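Local atomic coordinates of putative oxidoreductase (Yersinia pestis, PDB entry 3KUX), a protein that is probably an NAD(P)-dependent oxidoreductase, joining a nucleotide-binding Rossmann domain to a C-terminal alpha/beta domain, with its substrate not established. Residues A[145-156]-A[238-249]. Sequence-based numbering, arbitrary orientation.
Sequences LGNVVYFESHFD and TARYIVHGTQGS
Arg240 lays its guanidinium over one face of the Phe155 ring, a stacked cation-pi pair with Arg240 CZ 4.2 Å from the centroid of the Phe155 ring. Arg240 CG stands anti to its own backbone N (chi1 169°) and the arginine chain bends at chi2, which brings the group back to strand 148-156. There NH1 donates to Ser153 OG and, weakly, to His154 O, while Tyr241 CE1 packs against the other guanidinium face. Further along, the Tyr241 and Phe151 rings meet obliquely, Tyr241 CE1 to Phe151 CZ 3.7 Å, and Val243 CG2 reaches the edge of Phe151. Helices 131-142 and 176-192 pack against this face.

Polar groups link up on the opposite face. Tyr150 OH donates to Glu152 OE2, His154 NE2 to the anti lone pair of Glu152 OE1, and His154 ND1 to Asp156 OD2. From the loop before strand 241-245, Thr238 OG1 donates to the same Asp156 OD2 (2.6 Å). The Tyr150 and His244 rings lie side by side, nearly parallel but slid apart.

Between the two faces, the antiparallel backbones pair until a classic beta bulge sets Val149 and Tyr150 against His244. A hydrogen-bonded polar row from Tyr150 to Thr238 thus lies opposite the helix-packed side, and two carboxylates bonded to one imidazole would probably favour a protonated His154.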
loop_
_atom_site.group_PDB
_atom_site.type_symbol
_atom_site.label_atom_id
_atom_site.label_comp_id
_atom_site.label_asym_id
_atom_site.label_seq_id
_atom_site.Cartn_x
_atom_site.Cartn_y
_atom_site.Cartn_z
ATOM N N LEU A 145 5.615 -24.578 -6.653
ATOM C CA LEU A 145 6.028 -24.782 -5.254
ATOM C C LEU A 145 5.189 -25.847 -4.556
ATOM O O LEU A 145 5.517 -26.278 -3.448
ATOM C CB LEU A 145 5.957 -23.479 -4.449
ATOM C CG LEU A 145 6.757 -22.289 -4.979
ATOM C CD1 LEU A 145 6.525 -21.051 -4.119
ATOM C CD2 LEU A 145 8.242 -22.621 -5.064
ATOM N N GLY A 146 4.106 -26.262 -5.207
ATOM C CA GLY A 146 3.179 -27.234 -4.629
ATOM C C GLY A 146 2.202 -26.546 -3.697
ATOM O O GLY A 146 1.814 -25.399 -3.929
ATOM N N ASN A 147 1.802 -27.243 -2.640
ATOM C CA ASN A 147 1.011 -26.621 -1.585
ATOM C C ASN A 147 1.896 -25.747 -0.701
ATOM O O ASN A 147 2.838 -26.236 -0.073
ATOM C CB ASN A 147 0.309 -27.685 -0.743
ATOM C CG ASN A 147 -0.468 -28.675 -1.589
ATOM O OD1 ASN A 147 -0.206 -29.881 -1.551
ATOM N ND2 ASN A 147 -1.420 -28.170 -2.373
ATOM N N VAL A 148 1.603 -24.453 -0.670
ATOM C CA VAL A 148 2.358 -23.512 0.150
ATOM C C VAL A 148 2.036 -23.693 1.633
ATOM O O VAL A 148 0.865 -23.733 2.013
ATOM C CB VAL A 148 2.054 -22.065 -0.264
ATOM C CG1 VAL A 148 2.707 -21.083 0.689
ATOM C CG2 VAL A 148 2.512 -21.826 -1.687
ATOM N N VAL A 149 3.071 -23.800 2.464
ATOM C CA VAL A 149 2.877 -23.991 3.906
ATOM C C VAL A 149 3.497 -22.882 4.751
ATOM O O VAL A 149 3.251 -22.811 5.948
ATOM C CB VAL A 149 3.444 -25.343 4.400
ATOM C CG1 VAL A 149 2.803 -26.496 3.654
ATOM C CG2 VAL A 149 4.963 -25.377 4.252
ATOM N N TYR A 150 4.291 -22.017 4.133
ATOM C CA TYR A 150 5.008 -20.991 4.876
ATOM C C TYR A 150 5.235 -19.752 4.029
ATOM O O TYR A 150 5.658 -19.853 2.877
ATOM C CB TYR A 150 6.361 -21.536 5.342
ATOM C CG TYR A 150 7.107 -20.631 6.299
ATOM C CD1 TYR A 150 6.745 -20.559 7.642
ATOM C CD2 TYR A 150 8.180 -19.856 5.867
ATOM C CE1 TYR A 150 7.428 -19.729 8.528
ATOM C CE2 TYR A 150 8.872 -19.031 6.748
ATOM C CZ TYR A 150 8.488 -18.975 8.073
ATOM O OH TYR A 150 9.160 -18.161 8.947
ATOM N N PHE A 151 4.965 -18.584 4.603
ATOM C CA PHE A 151 5.222 -17.324 3.919
ATOM C C PHE A 151 5.864 -16.313 4.866
ATOM O O PHE A 151 5.287 -15.953 5.893
ATOM C CB PHE A 151 3.930 -16.769 3.321
ATOM C CG PHE A 151 4.083 -15.421 2.657
ATOM C CD1 PHE A 151 4.858 -15.274 1.515
ATOM C CD2 PHE A 151 3.427 -14.306 3.161
ATOM C CE1 PHE A 151 4.990 -14.030 0.899
ATOM C CE2 PHE A 151 3.550 -13.057 2.553
ATOM C CZ PHE A 151 4.330 -12.918 1.421
ATOM N N GLU A 152 7.064 -15.863 4.517
ATOM C CA GLU A 152 7.789 -14.916 5.350
ATOM C C GLU A 152 8.102 -13.643 4.572
ATOM O O GLU A 152 8.680 -13.687 3.489
ATOM C CB GLU A 152 9.069 -15.551 5.897
ATOM C CG GLU A 152 9.831 -14.675 6.884
ATOM C CD GLU A 152 10.842 -15.460 7.706
ATOM O OE1 GLU A 152 11.656 -14.830 8.415
ATOM O OE2 GLU A 152 10.818 -16.708 7.651
ATOM N N SER A 153 7.711 -12.509 5.141
ATOM C CA SER A 153 7.817 -11.228 4.464
ATOM C C SER A 153 8.446 -10.199 5.403
ATOM O O SER A 153 7.898 -9.925 6.473
ATOM C CB SER A 153 6.424 -10.774 4.016
ATOM O OG SER A 153 6.456 -9.497 3.406
ATOM N N HIS A 154 9.597 -9.647 5.007
ATOM C CA HIS A 154 10.324 -8.667 5.829
ATOM C C HIS A 154 10.466 -7.293 5.168
ATOM O O HIS A 154 10.542 -7.182 3.942
ATOM C CB HIS A 154 11.744 -9.149 6.123
ATOM C CG HIS A 154 11.827 -10.295 7.080
ATOM N ND1 HIS A 154 12.604 -10.253 8.218
ATOM C CD2 HIS A 154 11.267 -11.526 7.052
ATOM C CE1 HIS A 154 12.501 -11.403 8.860
ATOM N NE2 HIS A 154 11.699 -12.194 8.171
ATOM N N PHE A 155 10.525 -6.257 6.001
ATOM C CA PHE A 155 11.063 -4.962 5.596
ATOM C C PHE A 155 12.109 -4.517 6.608
ATOM O O PHE A 155 11.889 -3.577 7.373
ATOM C CB PHE A 155 9.970 -3.904 5.479
ATOM C CG PHE A 155 9.428 -3.757 4.097
ATOM C CD1 PHE A 155 10.268 -3.860 3.000
ATOM C CD2 PHE A 155 8.082 -3.508 3.887
ATOM C CE1 PHE A 155 9.774 -3.728 1.712
ATOM C CE2 PHE A 155 7.578 -3.376 2.604
ATOM C CZ PHE A 155 8.427 -3.486 1.513
ATOM N N ASP A 156 13.246 -5.207 6.612
ATOM C CA ASP A 156 14.301 -4.938 7.579
ATOM C C ASP A 156 15.208 -3.834 7.067
ATOM O O ASP A 156 15.627 -3.857 5.916
ATOM C CB ASP A 156 15.104 -6.208 7.853
ATOM C CG ASP A 156 14.237 -7.331 8.369
ATOM O OD1 ASP A 156 13.148 -7.036 8.909
ATOM O OD2 ASP A 156 14.632 -8.507 8.237
ATOM N N THR A 238 18.459 -8.725 4.573
ATOM C CA THR A 238 17.770 -10.005 4.708
ATOM C C THR A 238 16.715 -10.161 3.629
ATOM O O THR A 238 16.344 -9.189 2.977
ATOM C CB THR A 238 17.063 -10.129 6.050
ATOM O OG1 THR A 238 16.087 -9.086 6.161
ATOM C CG2 THR A 238 18.057 -10.019 7.185
ATOM N N ALA A 239 16.221 -11.386 3.459
ATOM C CA ALA A 239 15.283 -11.707 2.376
ATOM C C ALA A 239 14.021 -10.874 2.466
ATOM O O ALA A 239 13.543 -10.590 3.561
ATOM C CB ALA A 239 14.930 -13.178 2.399
ATOM N N ARG A 240 13.485 -10.482 1.315
ATOM C CA ARG A 240 12.195 -9.807 1.266
ATOM C C ARG A 240 11.106 -10.854 1.480
ATOM O O ARG A 240 10.277 -10.727 2.387
ATOM C CB ARG A 240 12.013 -9.084 -0.074
ATOM C CG ARG A 240 10.598 -8.568 -0.349
ATOM C CD ARG A 240 10.266 -7.300 0.443
ATOM N NE ARG A 240 8.842 -6.980 0.348
ATOM C CZ ARG A 240 7.923 -7.358 1.236
ATOM N NH1 ARG A 240 8.266 -8.057 2.307
ATOM N NH2 ARG A 240 6.652 -7.033 1.051
ATOM N N TYR A 241 11.132 -11.898 0.653
ATOM C CA TYR A 241 10.210 -13.018 0.781
ATOM C C TYR A 241 10.953 -14.336 0.950
ATOM O O TYR A 241 11.983 -14.572 0.312
ATOM C CB TYR A 241 9.338 -13.162 -0.467
ATOM C CG TYR A 241 8.337 -12.061 -0.730
ATOM C CD1 TYR A 241 7.639 -11.454 0.306
ATOM C CD2 TYR A 241 8.055 -11.663 -2.031
ATOM C CE1 TYR A 241 6.715 -10.456 0.054
ATOM C CE2 TYR A 241 7.130 -10.673 -2.296
ATOM C CZ TYR A 241 6.465 -10.074 -1.253
ATOM O OH TYR A 241 5.549 -9.088 -1.519
ATOM N N ILE A 242 10.401 -15.203 1.791
ATOM C CA ILE A 242 10.820 -16.594 1.887
ATOM C C ILE A 242 9.553 -17.439 1.844
ATOM O O ILE A 242 8.691 -17.313 2.715
ATOM C CB ILE A 242 11.566 -16.869 3.200
ATOM C CG1 ILE A 242 12.918 -16.152 3.203
ATOM C CG2 ILE A 242 11.750 -18.368 3.411
ATOM C CD1 ILE A 242 13.592 -16.134 4.547
ATOM N N VAL A 243 9.424 -18.287 0.831
ATOM C CA VAL A 243 8.192 -19.044 0.644
ATOM C C VAL A 243 8.483 -20.529 0.485
ATOM O O VAL A 243 9.216 -20.927 -0.418
ATOM C CB VAL A 243 7.427 -18.546 -0.596
ATOM C CG1 VAL A 243 6.050 -19.167 -0.658
ATOM C CG2 VAL A 243 7.327 -17.032 -0.584
ATOM N N HIS A 244 7.910 -21.351 1.358
ATOM C CA HIS A 244 8.116 -22.796 1.283
ATOM C C HIS A 244 6.847 -23.534 0.879
ATOM O O HIS A 244 5.777 -23.315 1.448
ATOM C CB HIS A 244 8.635 -23.358 2.613
ATOM C CG HIS A 244 9.974 -22.822 3.020
ATOM N ND1 HIS A 244 11.062 -22.808 2.172
ATOM C CD2 HIS A 244 10.401 -22.288 4.190
ATOM C CE1 HIS A 244 12.098 -22.280 2.801
ATOM N NE2 HIS A 244 11.723 -21.958 4.026
ATOM N N GLY A 245 6.976 -24.414 -0.106
ATOM C CA GLY A 245 5.867 -25.268 -0.510
ATOM C C GLY A 245 6.261 -26.715 -0.313
ATOM O O GLY A 245 7.396 -27.001 0.072
ATOM N N THR A 246 5.331 -27.628 -0.573
ATOM C CA THR A 246 5.623 -29.054 -0.456
ATOM C C THR A 246 6.550 -29.545 -1.566
ATOM O O THR A 246 7.064 -30.661 -1.503
ATOM C CB THR A 246 4.339 -29.904 -0.491
ATOM O OG1 THR A 246 3.578 -29.575 -1.662
ATOM C CG2 THR A 246 3.500 -29.653 0.746
ATOM N N GLN A 247 6.760 -28.719 -2.584
ATOM C CA GLN A 247 7.538 -29.141 -3.744
ATOM C C GLN A 247 8.721 -28.226 -4.011
ATOM O O GLN A 247 9.588 -28.555 -4.823
ATOM C CB GLN A 247 6.657 -29.187 -4.992
ATOM C CG GLN A 247 5.446 -30.092 -4.871
ATOM C CD GLN A 247 5.721 -31.499 -5.348
ATOM O OE1 GLN A 247 6.820 -32.027 -5.174
ATOM N NE2 GLN A 247 4.718 -32.117 -5.963
ATOM N N GLY A 248 8.757 -27.073 -3.346
ATOM C CA GLY A 248 9.848 -26.139 -3.562
ATOM C C GLY A 248 9.770 -24.875 -2.738
ATOM O O GLY A 248 8.918 -24.738 -1.859
ATOM N N SER A 249 10.665 -23.943 -3.033
ATOM C CA SER A 249 10.755 -22.713 -2.273
ATOM C C SER A 249 11.111 -21.545 -3.178
ATOM O O SER A 249 11.622 -21.730 -4.288
ATOM C CB SER A 249 11.803 -22.851 -1.165
ATOM O OG SER A 249 11.538 -23.976 -0.334
HETATM O O HOH W 1 14.301 -7.384 4.821
#